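Local structure of CIR protein (Plasmodium chabaudi chabaudi, 6ZYV) at residues H72-D77 against D85-Y90; C79-K84 against K137-K142; C12-K17 against V68-I73; D6-V11 against D159-L164. The protein is of unknown function but belongs to the Plasmodium interspersed repeat (PIR) family of variant antigens, probably displayed by infected red blood cells. The protein carries 5 engineered substitutions. One frame throughout, in Å; residues are numbered along the deposited sequence.

Contact 1. Residues H72-D77 against D85-Y90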
loop_
_atom_site.group_PDB
_atom_site.type_symbol
_atom_site.label_atom_id
_atom_site.label_comp_id
_atom_site.label_asym_id
_atom_site.label_seq_id
_atom_site.Cartn_x
_atom_site.Cartn_y
_atom_site.Cartn_z
ATOM N N HIS A 72 -6.982 2.467 -12.066
ATOM C CA HIS A 72 -7.635 3.682 -12.576
ATOM C C HIS A 72 -6.679 4.868 -12.677
ATOM O O HIS A 72 -6.982 5.820 -13.394
ATOM C CB HIS A 72 -8.798 4.109 -11.679
ATOM C CG HIS A 72 -9.921 3.137 -11.615
ATOM N ND1 HIS A 72 -10.307 2.406 -12.722
ATOM C CD2 HIS A 72 -10.751 2.851 -10.585
ATOM C CE1 HIS A 72 -11.352 1.696 -12.328
ATOM N NE2 HIS A 72 -11.638 1.919 -11.044
ATOM N N ILE A 73 -5.555 4.841 -11.921
ATOM C CA ILE A 73 -4.544 5.889 -11.969
ATOM C C ILE A 73 -3.864 5.900 -13.350
ATOM O O ILE A 73 -3.519 6.968 -13.858
ATOM C CB ILE A 73 -3.530 5.762 -10.798
ATOM C CG1 ILE A 73 -4.258 5.652 -9.433
ATOM C CG2 ILE A 73 -2.566 6.966 -10.794
ATOM C CD1 ILE A 73 -3.308 5.312 -8.225
ATOM N N CYS A 74 -3.732 4.742 -13.989
ATOM C CA CYS A 74 -3.176 4.636 -15.330
ATOM C C CYS A 74 -4.133 5.264 -16.343
ATOM O O CYS A 74 -5.366 5.231 -16.144
ATOM C CB CYS A 74 -2.906 3.172 -15.674
ATOM S SG CYS A 74 -1.872 2.306 -14.468
ATOM N N ASP A 75 -3.595 5.807 -17.452
ATOM C CA ASP A 75 -4.448 6.348 -18.501
ATOM C C ASP A 75 -5.204 5.220 -19.172
ATOM O O ASP A 75 -4.615 4.175 -19.445
ATOM C CB ASP A 75 -3.641 7.162 -19.516
ATOM C CG ASP A 75 -3.230 8.517 -18.966
ATOM O OD1 ASP A 75 -3.981 9.075 -18.115
ATOM O OD2 ASP A 75 -2.162 9.026 -19.382
ATOM N N ASP A 76 -6.540 5.407 -19.331
ATOM C CA ASP A 76 -7.491 4.448 -19.869
ATOM C C ASP A 76 -7.457 3.106 -19.162
ATOM O O ASP A 76 -7.761 2.092 -19.787
ATOM C CB ASP A 76 -7.281 4.263 -21.377
ATOM C CG ASP A 76 -7.401 5.523 -22.196
ATOM O OD1 ASP A 76 -7.844 6.553 -21.649
ATOM O OD2 ASP A 76 -7.070 5.475 -23.390
ATOM N N ASP A 77 -7.062 3.087 -17.877
ATOM C CA ASP A 77 -6.868 1.860 -17.088
ATOM C C ASP A 77 -5.841 0.899 -17.727
ATOM O O ASP A 77 -5.861 -0.298 -17.443
ATOM C CB ASP A 77 -8.210 1.142 -16.831
ATOM C CG ASP A 77 -9.029 1.811 -15.746
ATOM O OD1 ASP A 77 -9.356 3.013 -15.899
ATOM O OD2 ASP A 77 -9.316 1.146 -14.724
ATOM N N ASP A 85 3.635 -3.379 -11.702
ATOM C CA ASP A 85 4.585 -3.808 -10.684
ATOM C C ASP A 85 4.497 -2.899 -9.445
ATOM O O ASP A 85 4.393 -3.384 -8.325
ATOM C CB ASP A 85 6.012 -3.821 -11.276
ATOM C CG ASP A 85 7.070 -4.252 -10.287
ATOM O OD1 ASP A 85 7.583 -3.379 -9.541
ATOM O OD2 ASP A 85 7.386 -5.461 -10.245
ATOM N N GLN A 86 4.497 -1.582 -9.657
ATOM C CA GLN A 86 4.397 -0.617 -8.580
ATOM C C GLN A 86 3.071 -0.772 -7.802
ATOM O O GLN A 86 3.100 -0.799 -6.576
ATOM C CB GLN A 86 4.514 0.797 -9.172
ATOM C CG GLN A 86 4.900 1.857 -8.169
ATOM C CD GLN A 86 4.807 3.274 -8.730
ATOM O OE1 GLN A 86 4.028 3.579 -9.638
ATOM N NE2 GLN A 86 5.583 4.190 -8.172
ATOM N N TYR A 87 1.931 -0.917 -8.502
ATOM C CA TYR A 87 0.635 -1.031 -7.854
ATOM C C TYR A 87 0.459 -2.342 -7.150
ATOM O O TYR A 87 -0.124 -2.363 -6.062
ATOM C CB TYR A 87 -0.519 -0.732 -8.838
ATOM C CG TYR A 87 -0.464 0.713 -9.279
ATOM C CD1 TYR A 87 -0.220 1.728 -8.364
ATOM C CD2 TYR A 87 -0.589 1.063 -10.618
ATOM C CE1 TYR A 87 -0.074 3.049 -8.771
ATOM C CE2 TYR A 87 -0.449 2.384 -11.037
ATOM C CZ TYR A 87 -0.199 3.373 -10.106
ATOM O OH TYR A 87 -0.095 4.680 -10.491
ATOM N N ALA A 88 0.993 -3.434 -7.717
ATOM C CA ALA A 88 0.932 -4.733 -7.031
ATOM C C ALA A 88 1.736 -4.661 -5.719
ATOM O O ALA A 88 1.295 -5.165 -4.693
ATOM C CB ALA A 88 1.488 -5.832 -7.919
ATOM N N GLY A 89 2.861 -3.964 -5.751
ATOM C CA GLY A 89 3.696 -3.773 -4.585
ATOM C C GLY A 89 3.020 -2.997 -3.480
ATOM O O GLY A 89 3.170 -3.378 -2.319
ATOM N N TYR A 90 2.267 -1.914 -3.814
ATOM C CA TYR A 90 1.542 -1.127 -2.802
ATOM C C TYR A 90 0.444 -1.942 -2.163
ATOM O O TYR A 90 0.302 -1.896 -0.945
ATOM C CB TYR A 90 0.902 0.135 -3.396
ATOM C CG TYR A 90 1.877 1.182 -3.851
ATOM C CD1 TYR A 90 2.924 1.578 -3.040
ATOM C CD2 TYR A 90 1.696 1.849 -5.055
ATOM C CE1 TYR A 90 3.808 2.560 -3.445
ATOM C CE2 TYR A 90 2.578 2.819 -5.478
ATOM C CZ TYR A 90 3.635 3.170 -4.673
ATOM O OH TYR A 90 4.422 4.183 -5.139
#
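Ile-73 and Cys-74 both pack on the ring of Tyr-87. The site is a helix-loop-helix turn in the all-helical PIR ectodomain: residues 72-77 lie between helices 55-71 and 81-101, and Tyr-87 reaches back to them from the second helix. No hydrogen bond crosses the contact.

The apolar part belongs to Ile-73. Its CG2 lies 3.4 Å from Tyr-87 OH, and its CD1 approaches Tyr-87 CE1 at 4.0 Å. CG2 stands anti to the backbone N and meets the hydroxyl; CG1 carries CD1 obliquely to the CE1 side of the ring. Asn-7 also touches Tyr-87.

The sulfur part is a Cys-aromatic contact. Cys-74 SG sits at the ring edge, 3.7 Å from Tyr-87 CE2. This sulfur is held by its disulfide to Cys-79.

Polar bonds shape the loop itself. Asp-77 N bonds to Cys-74 O at 3.2 Å, closing a type II beta turn. His-72 ND1 donates to Asp-77 OD2 at 2.6 Å, a bent bond of 134° that bridges the two ends of the loop segment. The carboxylate oxygen uses its syn lone pair and lies 23° out of the imidazole plane.

Contact 2. Residues C79-K84 against K137-K142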
loop_
_atom_site.group_PDB
_atom_site.type_symbol
_atom_site.label_atom_id
_atom_site.label_comp_id
_atom_site.label_asym_id
_atom_site.label_seq_id
_atom_site.Cartn_x
_atom_site.Cartn_y
_atom_site.Cartn_z
ATOM N N CYS A 79 -2.286 0.012 -17.756
ATOM C CA CYS A 79 -1.043 0.153 -17.036
ATOM C C CYS A 79 0.154 -0.443 -17.775
ATOM O O CYS A 79 0.059 -1.520 -18.351
ATOM C CB CYS A 79 -1.176 -0.434 -15.632
ATOM S SG CYS A 79 -2.458 0.350 -14.608
ATOM N N SER A 80 1.293 0.233 -17.700
ATOM C CA SER A 80 2.542 -0.298 -18.225
ATOM C C SER A 80 3.048 -1.415 -17.272
ATOM O O SER A 80 2.511 -1.580 -16.167
ATOM C CB SER A 80 3.588 0.817 -18.329
ATOM O OG SER A 80 4.028 1.258 -17.057
ATOM N N GLN A 81 4.099 -2.156 -17.669
ATOM C CA GLN A 81 4.690 -3.183 -16.798
ATOM C C GLN A 81 5.182 -2.577 -15.478
ATOM O O GLN A 81 4.945 -3.144 -14.421
ATOM C CB GLN A 81 5.847 -3.897 -17.492
ATOM C CG GLN A 81 6.194 -5.204 -16.804
ATOM C CD GLN A 81 5.319 -6.341 -17.286
ATOM O OE1 GLN A 81 4.076 -6.267 -17.274
ATOM N NE2 GLN A 81 5.956 -7.426 -17.704
ATOM N N ASN A 82 5.789 -1.396 -15.552
ATOM C CA ASN A 82 6.287 -0.661 -14.402
ATOM C C ASN A 82 5.155 -0.229 -13.459
ATOM O O ASN A 82 5.318 -0.311 -12.239
ATOM C CB ASN A 82 7.141 0.530 -14.864
ATOM C CG ASN A 82 7.650 1.405 -13.738
ATOM O OD1 ASN A 82 8.367 0.955 -12.811
ATOM N ND2 ASN A 82 7.272 2.689 -13.781
ATOM N N GLU A 83 4.001 0.214 -14.018
ATOM C CA GLU A 83 2.849 0.627 -13.225
ATOM C C GLU A 83 2.231 -0.597 -12.573
ATOM O O GLU A 83 1.988 -0.570 -11.389
ATOM C CB GLU A 83 1.796 1.378 -14.081
ATOM C CG GLU A 83 2.161 2.824 -14.378
ATOM C CD GLU A 83 1.354 3.463 -15.498
ATOM O OE1 GLU A 83 0.878 4.609 -15.315
ATOM O OE2 GLU A 83 1.185 2.813 -16.555
ATOM N N LYS A 84 2.019 -1.688 -13.309
ATOM C CA LYS A 84 1.454 -2.918 -12.740
ATOM C C LYS A 84 2.291 -3.409 -11.538
ATOM O O LYS A 84 1.731 -3.735 -10.488
ATOM C CB LYS A 84 1.406 -4.032 -13.798
ATOM C CG LYS A 84 0.232 -3.934 -14.717
ATOM C CD LYS A 84 0.535 -4.627 -16.031
ATOM C CE LYS A 84 -0.630 -4.602 -16.986
ATOM N NZ LYS A 84 -0.247 -5.187 -18.299
ATOM N N LYS A 137 1.279 -12.854 -12.486
ATOM C CA LYS A 137 1.472 -13.808 -11.401
ATOM C C LYS A 137 2.949 -13.766 -10.906
ATOM O O LYS A 137 3.174 -13.789 -9.707
ATOM C CB LYS A 137 1.055 -15.229 -11.834
ATOM C CG LYS A 137 1.143 -16.273 -10.716
ATOM C CD LYS A 137 0.350 -15.891 -9.448
ATOM C CE LYS A 137 0.664 -16.809 -8.282
ATOM N NZ LYS A 137 0.063 -16.330 -7.008
ATOM N N GLY A 138 3.890 -13.573 -11.822
ATOM C CA GLY A 138 5.302 -13.452 -11.497
ATOM C C GLY A 138 5.570 -12.213 -10.673
ATOM O O GLY A 138 6.356 -12.266 -9.732
ATOM N N ILE A 139 4.916 -11.094 -11.017
ATOM C CA ILE A 139 5.010 -9.835 -10.282
ATOM C C ILE A 139 4.477 -10.050 -8.858
ATOM O O ILE A 139 5.148 -9.690 -7.901
ATOM C CB ILE A 139 4.232 -8.708 -11.025
ATOM C CG1 ILE A 139 4.969 -8.293 -12.312
ATOM C CG2 ILE A 139 3.994 -7.496 -10.119
ATOM C CD1 ILE A 139 4.200 -7.247 -13.187
ATOM N N VAL A 140 3.273 -10.635 -8.725
ATOM C CA VAL A 140 2.658 -10.903 -7.432
ATOM C C VAL A 140 3.545 -11.805 -6.571
ATOM O O VAL A 140 3.772 -11.498 -5.387
ATOM C CB VAL A 140 1.249 -11.508 -7.601
ATOM C CG1 VAL A 140 0.716 -12.045 -6.278
ATOM C CG2 VAL A 140 0.305 -10.494 -8.192
ATOM N N ASP A 141 4.058 -12.892 -7.167
ATOM C CA ASP A 141 4.938 -13.815 -6.461
ATOM C C ASP A 141 6.218 -13.139 -5.964
ATOM O O ASP A 141 6.667 -13.449 -4.861
ATOM C CB ASP A 141 5.303 -15.012 -7.347
ATOM C CG ASP A 141 4.247 -16.081 -7.392
ATOM O OD1 ASP A 141 3.432 -16.160 -6.422
ATOM O OD2 ASP A 141 4.222 -16.851 -8.396
ATOM N N LYS A 142 6.804 -12.235 -6.782
ATOM C CA LYS A 142 8.009 -11.528 -6.407
ATOM C C LYS A 142 7.709 -10.603 -5.247
ATOM O O LYS A 142 8.496 -10.551 -4.325
ATOM C CB LYS A 142 8.564 -10.703 -7.580
ATOM C CG LYS A 142 10.076 -10.856 -7.791
ATOM C CD LYS A 142 11.008 -10.629 -6.584
ATOM C CE LYS A 142 12.249 -11.477 -6.785
ATOM N NZ LYS A 142 13.281 -11.401 -5.699
#
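Glu-83 OE2 is gripped by Ser-80, one residue before Gln-81, which with Lys-84 meets Ile-139 across the contact. Ser-80 N donates to Glu-83 OE2 at 2.8 Å with a nearly straight angle of 176°, and meets the anti lone pair of OE2. Ser-80 OG adds a weak bond to the same oxygen. In return Glu-83 N donates to Ser-80 OG at 3.2 Å. This is a capping box at the start of helix 81-101. The carboxylate probably also gains from the positive end of the helix.

The contact itself is small and lies at the surface. Ile-139 points toward the other segment, and its extended chain (chi2 175°) carries CD1 to the front. CD1 lies 4.2 Å from Gln-81 OE1 and 4.3 Å from Lys-84 CB. Only the root of Lys-84 takes part, because its chain leads away. The amide of Gln-81 is tethered at its other end, where NE2 bonds to Asn-135 OD1. No hydrogen bond joins the two segments. Lys-137 NZ forms a salt bridge to Asp-141 OD1 at 3.4 Å, with a weak hydrogen bond, and another salt bridge to Glu-119.

Helix 81-101 and helix 134-149 pack together further along as well. Ile-139 also touches Asp-85 and Ala-88, and Val-140 touches Ile-92. Behind the cap, the Cys-74 to Cys-79 disulfide closes the loop between helix 55-71 and helix 81-101.

Contact 3. Residues C12-K17 against V68-I73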
loop_
_atom_site.group_PDB
_atom_site.type_symbol
_atom_site.label_atom_id
_atom_site.label_comp_id
_atom_site.label_asym_id
_atom_site.label_seq_id
_atom_site.Cartn_x
_atom_site.Cartn_y
_atom_site.Cartn_z
ATOM N N CYS A 12 -2.495 6.715 -1.327
ATOM C CA CYS A 12 -2.666 7.042 0.099
ATOM C C CYS A 12 -4.134 7.246 0.460
ATOM O O CYS A 12 -4.596 6.822 1.522
ATOM C CB CYS A 12 -1.813 8.251 0.488
ATOM S SG CYS A 12 -0.027 7.950 0.413
ATOM N N LYS A 13 -4.881 7.860 -0.445
ATOM C CA LYS A 13 -6.305 8.110 -0.282
ATOM C C LYS A 13 -7.073 6.791 -0.320
ATOM O O LYS A 13 -7.914 6.551 0.533
ATOM C CB LYS A 13 -6.756 9.028 -1.441
ATOM C CG LYS A 13 -7.923 9.948 -1.171
ATOM C CD LYS A 13 -7.683 11.268 -1.912
ATOM C CE LYS A 13 -8.901 11.886 -2.537
ATOM N NZ LYS A 13 -8.535 13.146 -3.255
ATOM N N ASP A 14 -6.773 5.922 -1.296
ATOM C CA ASP A 14 -7.470 4.648 -1.452
ATOM C C ASP A 14 -7.211 3.707 -0.298
ATOM O O ASP A 14 -8.151 3.084 0.189
ATOM C CB ASP A 14 -7.119 3.977 -2.791
ATOM C CG ASP A 14 -7.509 4.791 -4.007
ATOM O OD1 ASP A 14 -8.411 5.643 -3.883
ATOM O OD2 ASP A 14 -6.872 4.608 -5.076
ATOM N N ILE A 15 -5.960 3.648 0.186
ATOM C CA ILE A 15 -5.637 2.784 1.320
ATOM C C ILE A 15 -6.409 3.234 2.561
ATOM O O ILE A 15 -7.043 2.402 3.221
ATOM C CB ILE A 15 -4.099 2.677 1.569
ATOM C CG1 ILE A 15 -3.418 1.884 0.443
ATOM C CG2 ILE A 15 -3.815 2.051 2.919
ATOM C CD1 ILE A 15 -1.912 1.829 0.498
ATOM N N LYS A 16 -6.443 4.558 2.824
ATOM C CA LYS A 16 -7.215 5.055 3.967
ATOM C C LYS A 16 -8.706 4.681 3.867
ATOM O O LYS A 16 -9.314 4.229 4.851
ATOM C CB LYS A 16 -7.041 6.566 4.194
ATOM C CG LYS A 16 -7.837 7.064 5.418
ATOM C CD LYS A 16 -6.941 7.561 6.559
ATOM C CE LYS A 16 -7.687 8.219 7.706
ATOM N NZ LYS A 16 -8.584 7.247 8.391
ATOM N N LYS A 17 -9.276 4.817 2.661
ATOM C CA LYS A 17 -10.680 4.481 2.407
ATOM C C LYS A 17 -10.962 2.993 2.742
ATOM O O LYS A 17 -11.865 2.705 3.531
ATOM C CB LYS A 17 -11.051 4.800 0.937
ATOM C CG LYS A 17 -12.142 5.850 0.774
ATOM C CD LYS A 17 -12.272 6.371 -0.683
ATOM C CE LYS A 17 -11.002 7.024 -1.237
ATOM N NZ LYS A 17 -11.013 7.162 -2.735
ATOM N N VAL A 68 -8.200 -2.551 -8.229
ATOM C CA VAL A 68 -9.061 -1.949 -9.238
ATOM C C VAL A 68 -8.882 -0.407 -9.233
ATOM O O VAL A 68 -8.671 0.197 -10.284
ATOM C CB VAL A 68 -10.528 -2.387 -9.057
ATOM C CG1 VAL A 68 -11.477 -1.514 -9.876
ATOM C CG2 VAL A 68 -10.704 -3.857 -9.441
ATOM N N MET A 69 -8.877 0.203 -8.044
ATOM C CA MET A 69 -8.684 1.644 -7.914
ATOM C C MET A 69 -7.316 2.091 -8.371
ATOM O O MET A 69 -7.220 3.124 -9.003
ATOM C CB MET A 69 -8.895 2.096 -6.461
ATOM C CG MET A 69 -10.315 1.989 -6.009
ATOM S SD MET A 69 -11.485 2.982 -6.965
ATOM C CE MET A 69 -10.856 4.656 -6.633
ATOM N N PHE A 70 -6.251 1.351 -8.039
ATOM C CA PHE A 70 -4.897 1.711 -8.440
ATOM C C PHE A 70 -4.770 1.680 -9.966
ATOM O O PHE A 70 -4.118 2.548 -10.537
ATOM C CB PHE A 70 -3.837 0.768 -7.823
ATOM C CG PHE A 70 -3.633 0.848 -6.325
ATOM C CD1 PHE A 70 -4.208 1.867 -5.581
ATOM C CD2 PHE A 70 -2.899 -0.125 -5.655
ATOM C CE1 PHE A 70 -4.042 1.916 -4.205
ATOM C CE2 PHE A 70 -2.696 -0.049 -4.283
ATOM C CZ PHE A 70 -3.266 0.963 -3.564
ATOM N N GLU A 71 -5.372 0.679 -10.632
ATOM C CA GLU A 71 -5.321 0.596 -12.096
ATOM C C GLU A 71 -5.991 1.857 -12.738
ATOM O O GLU A 71 -5.568 2.298 -13.802
ATOM C CB GLU A 71 -6.011 -0.696 -12.572
ATOM C CG GLU A 71 -5.983 -0.909 -14.075
ATOM C CD GLU A 71 -6.860 -2.030 -14.616
ATOM O OE1 GLU A 71 -7.906 -2.345 -14.003
ATOM O OE2 GLU A 71 -6.505 -2.582 -15.680
ATOM N N HIS A 72 -6.982 2.467 -12.066
ATOM C CA HIS A 72 -7.635 3.682 -12.576
ATOM C C HIS A 72 -6.679 4.868 -12.677
ATOM O O HIS A 72 -6.982 5.820 -13.394
ATOM C CB HIS A 72 -8.798 4.109 -11.679
ATOM C CG HIS A 72 -9.921 3.137 -11.615
ATOM N ND1 HIS A 72 -10.307 2.406 -12.722
ATOM C CD2 HIS A 72 -10.751 2.851 -10.585
ATOM C CE1 HIS A 72 -11.352 1.696 -12.328
ATOM N NE2 HIS A 72 -11.638 1.919 -11.044
ATOM N N ILE A 73 -5.555 4.841 -11.921
ATOM C CA ILE A 73 -4.544 5.889 -11.969
ATOM C C ILE A 73 -3.864 5.900 -13.350
ATOM O O ILE A 73 -3.519 6.968 -13.858
ATOM C CB ILE A 73 -3.530 5.762 -10.798
ATOM C CG1 ILE A 73 -4.258 5.652 -9.433
ATOM C CG2 ILE A 73 -2.566 6.966 -10.794
ATOM C CD1 ILE A 73 -3.308 5.312 -8.225
#
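Asp-14 faces Met-69 and Phe-70 where helix 8-20 packs on helix 55-71. This is a buried helix-helix contact of the PIR ectodomain, and an acidic side chain lies at its middle.

Asp-14 loses the most surface. Its CG is anti to the carbonyl carbon (chi1 -61°), which turns the carboxylate onto the facing helix. OD2 rests 3.5 Å from Met-69 CB and 3.9 Å from Phe-70 CD1. OD1 is spoken for on its own helix: Lys-17 NZ bonds to it at 3.2 Å in a salt bridge, nearly along the C-O axis. That lysine probably helps to keep the buried group charged. Trp-65 touches both Asp-14 and Lys-17.

Phe-70 offers its ring edge. Asp-14 OD2 lies near the ring plane, and the carboxylate and ring planes are 26° apart. The ring hydrogens carry a slight positive charge, so this edge probably suits the oxygen better than a face would. Asp-14 and Phe-70 lie side by side and point opposite ways. On the helix 81-101 side, Phe-70 also touches Tyr-90 and Ala-91.

Met-69 folds back on itself. Its bends at chi2 (-60°) and chi3 bring the terminal methyl CE within 3.8 Å of Asp-14 OD1. The sulfur SD lies at the edge of the His-72 ring, in its plane.

Ile-15 completes the contact from the next position, setting CG1 4.1 Å from Phe-70 CZ, also at the ring edge.

Contact 4. Residues D6-V11 against D159-L164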
loop_
_atom_site.group_PDB
_atom_site.type_symbol
_atom_site.label_atom_id
_atom_site.label_comp_id
_atom_site.label_asym_id
_atom_site.label_seq_id
_atom_site.Cartn_x
_atom_site.Cartn_y
_atom_site.Cartn_z
ATOM N N ASP A 6 3.056 11.458 -9.207
ATOM C CA ASP A 6 2.199 11.902 -8.102
ATOM C C ASP A 6 1.145 10.848 -7.704
ATOM O O ASP A 6 0.165 11.189 -7.047
ATOM C CB ASP A 6 1.527 13.240 -8.472
ATOM C CG ASP A 6 0.952 14.050 -7.315
ATOM O OD1 ASP A 6 1.439 13.885 -6.169
ATOM O OD2 ASP A 6 0.010 14.860 -7.561
ATOM N N ASN A 7 1.360 9.569 -8.078
ATOM C CA ASN A 7 0.464 8.445 -7.822
ATOM C C ASN A 7 0.116 8.262 -6.360
ATOM O O ASN A 7 -0.987 7.792 -6.070
ATOM C CB ASN A 7 1.030 7.140 -8.409
ATOM C CG ASN A 7 2.292 6.625 -7.741
ATOM O OD1 ASN A 7 2.275 6.092 -6.620
ATOM N ND2 ASN A 7 3.426 6.794 -8.394
ATOM N N LEU A 8 1.041 8.620 -5.436
ATOM C CA LEU A 8 0.778 8.459 -4.001
ATOM C C LEU A 8 -0.367 9.288 -3.502
ATOM O O LEU A 8 -1.023 8.893 -2.549
ATOM C CB LEU A 8 2.005 8.666 -3.106
ATOM C CG LEU A 8 3.017 7.547 -3.037
ATOM C CD1 LEU A 8 3.973 7.771 -1.926
ATOM C CD2 LEU A 8 2.369 6.211 -2.774
ATOM N N LYS A 9 -0.684 10.391 -4.179
ATOM C CA LYS A 9 -1.838 11.228 -3.872
ATOM C C LYS A 9 -3.124 10.362 -3.828
ATOM O O LYS A 9 -3.883 10.440 -2.868
ATOM C CB LYS A 9 -1.958 12.323 -4.951
ATOM C CG LYS A 9 -3.163 13.231 -4.813
ATOM C CD LYS A 9 -3.181 14.259 -5.942
ATOM C CE LYS A 9 -4.327 15.246 -5.821
ATOM N NZ LYS A 9 -4.438 16.116 -7.028
ATOM N N TYR A 10 -3.245 9.427 -4.778
ATOM C CA TYR A 10 -4.394 8.540 -4.890
ATOM C C TYR A 10 -4.209 7.255 -4.107
ATOM O O TYR A 10 -5.148 6.828 -3.459
ATOM C CB TYR A 10 -4.717 8.235 -6.363
ATOM C CG TYR A 10 -4.982 9.487 -7.146
ATOM C CD1 TYR A 10 -6.072 10.289 -6.851
ATOM C CD2 TYR A 10 -4.079 9.935 -8.110
ATOM C CE1 TYR A 10 -6.309 11.463 -7.554
ATOM C CE2 TYR A 10 -4.273 11.132 -8.780
ATOM C CZ TYR A 10 -5.400 11.887 -8.517
ATOM O OH TYR A 10 -5.590 13.061 -9.215
ATOM N N VAL A 11 -3.013 6.648 -4.136
ATOM C CA VAL A 11 -2.721 5.415 -3.396
ATOM C C VAL A 11 -2.980 5.594 -1.905
ATOM O O VAL A 11 -3.669 4.766 -1.302
ATOM C CB VAL A 11 -1.279 4.955 -3.692
ATOM C CG1 VAL A 11 -0.833 3.823 -2.768
ATOM C CG2 VAL A 11 -1.129 4.557 -5.151
ATOM N N ASP A 159 4.783 1.758 8.806
ATOM C CA ASP A 159 4.569 2.956 9.628
ATOM C C ASP A 159 5.255 4.188 9.000
ATOM O O ASP A 159 4.686 5.274 9.018
ATOM C CB ASP A 159 5.066 2.732 11.056
ATOM C CG ASP A 159 4.101 1.880 11.870
ATOM O OD1 ASP A 159 2.877 1.934 11.598
ATOM O OD2 ASP A 159 4.566 1.148 12.778
ATOM N N ILE A 160 6.447 4.012 8.414
ATOM C CA ILE A 160 7.135 5.091 7.702
ATOM C C ILE A 160 6.306 5.495 6.460
ATOM O O ILE A 160 6.118 6.680 6.202
ATOM C CB ILE A 160 8.568 4.663 7.315
ATOM C CG1 ILE A 160 9.372 4.219 8.565
ATOM C CG2 ILE A 160 9.281 5.772 6.545
ATOM C CD1 ILE A 160 9.550 5.299 9.605
ATOM N N PHE A 161 5.795 4.505 5.718
ATOM C CA PHE A 161 4.956 4.743 4.551
ATOM C C PHE A 161 3.689 5.528 4.937
ATOM O O PHE A 161 3.246 6.417 4.208
ATOM C CB PHE A 161 4.585 3.392 3.906
ATOM C CG PHE A 161 3.596 3.500 2.780
ATOM C CD1 PHE A 161 3.924 4.158 1.615
ATOM C CD2 PHE A 161 2.331 2.966 2.898
ATOM C CE1 PHE A 161 3.017 4.256 0.576
ATOM C CE2 PHE A 161 1.426 3.062 1.848
ATOM C CZ PHE A 161 1.774 3.711 0.698
ATOM N N LYS A 162 3.113 5.185 6.094
ATOM C CA LYS A 162 1.935 5.845 6.645
ATOM C C LYS A 162 2.241 7.316 6.949
ATOM O O LYS A 162 1.423 8.172 6.641
ATOM C CB LYS A 162 1.478 5.130 7.925
ATOM C CG LYS A 162 0.305 4.182 7.717
ATOM C CD LYS A 162 -0.582 4.045 8.973
ATOM C CE LYS A 162 0.140 3.462 10.176
ATOM N NZ LYS A 162 -0.814 3.047 11.256
ATOM N N SER A 163 3.421 7.609 7.520
ATOM C CA SER A 163 3.866 8.977 7.802
ATOM C C SER A 163 4.021 9.773 6.509
ATOM O O SER A 163 3.694 10.962 6.477
ATOM C CB SER A 163 5.184 8.974 8.557
ATOM O OG SER A 163 4.972 8.529 9.883
ATOM N N LEU A 164 4.497 9.119 5.437
ATOM C CA LEU A 164 4.611 9.756 4.137
ATOM C C LEU A 164 3.200 10.061 3.602
ATOM O O LEU A 164 2.963 11.166 3.109
ATOM C CB LEU A 164 5.367 8.831 3.176
ATOM C CG LEU A 164 5.522 9.318 1.746
ATOM C CD1 LEU A 164 6.263 10.685 1.714
ATOM C CD2 LEU A 164 6.294 8.275 0.930
#
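Leu-8 fits its two methyl branches against the edge of Phe-161 and against Leu-164. Helix 8-20 begins near this residue and lies against helix 154-174. The fork of Leu-8 is the bump, and the hollow is the dip between the phenyl ring and the leucine one turn on. CD2 meets the edge of the ring, in its plane, 3.9 Å from Phe-161 CE1. CD1 goes to the other wall, 3.7 Å from Leu-164 CD2. The two leucine side chains cross at about a right angle.

The ring is a bump in its turn. Phe-161 CG stands anti to the backbone N (chi1 174°), and this swings the ring toward helix 8-20. Its edge is met by Leu-8 and, one turn on, by Val-11. Val-11 CG1 lies 4.3 Å from Phe-161 CZ, a looser fit.

Ile-214 and Leu-215 of helix 213-226 touch Phe-161, and Phe-188 of helix 181-198 touches Leu-164. Tyr-90 of helix 81-101 touches Leu-8, as does Tyr-168 further along helix 154-174. The disulfide between Cys-12 and Cys-165 follows directly after both segments and locks the two helices together.

All four touching residues are buried and apolar, and no hydrogen bond or salt bridge crosses. The contact therefore rests on fit and on the exclusion of water, with the nearby covalent bond holding the pair in place.

Contact 4 opens first, at 6-11 near the N terminus, and closes last, at 159-164. Its long loop holds the other three contacts. Contact 3 follows on the same helix 8-20 and closes on 68-73 of helix 55-71. Contact 1 begins where contact 3 ends, since both include His-72 and Ile-73, and it closes a short loop on helix 81-101. Contact 2 starts at 79-84, inside that short loop, and closes later on helix 134-149, so contacts 1 and 2 cross. Ile-73 packs on Tyr-10 and Val-11, joining contacts 1 and 3 to contact 4. Together they tie five helices, with helix 8-20 and helix 81-101 each used twice.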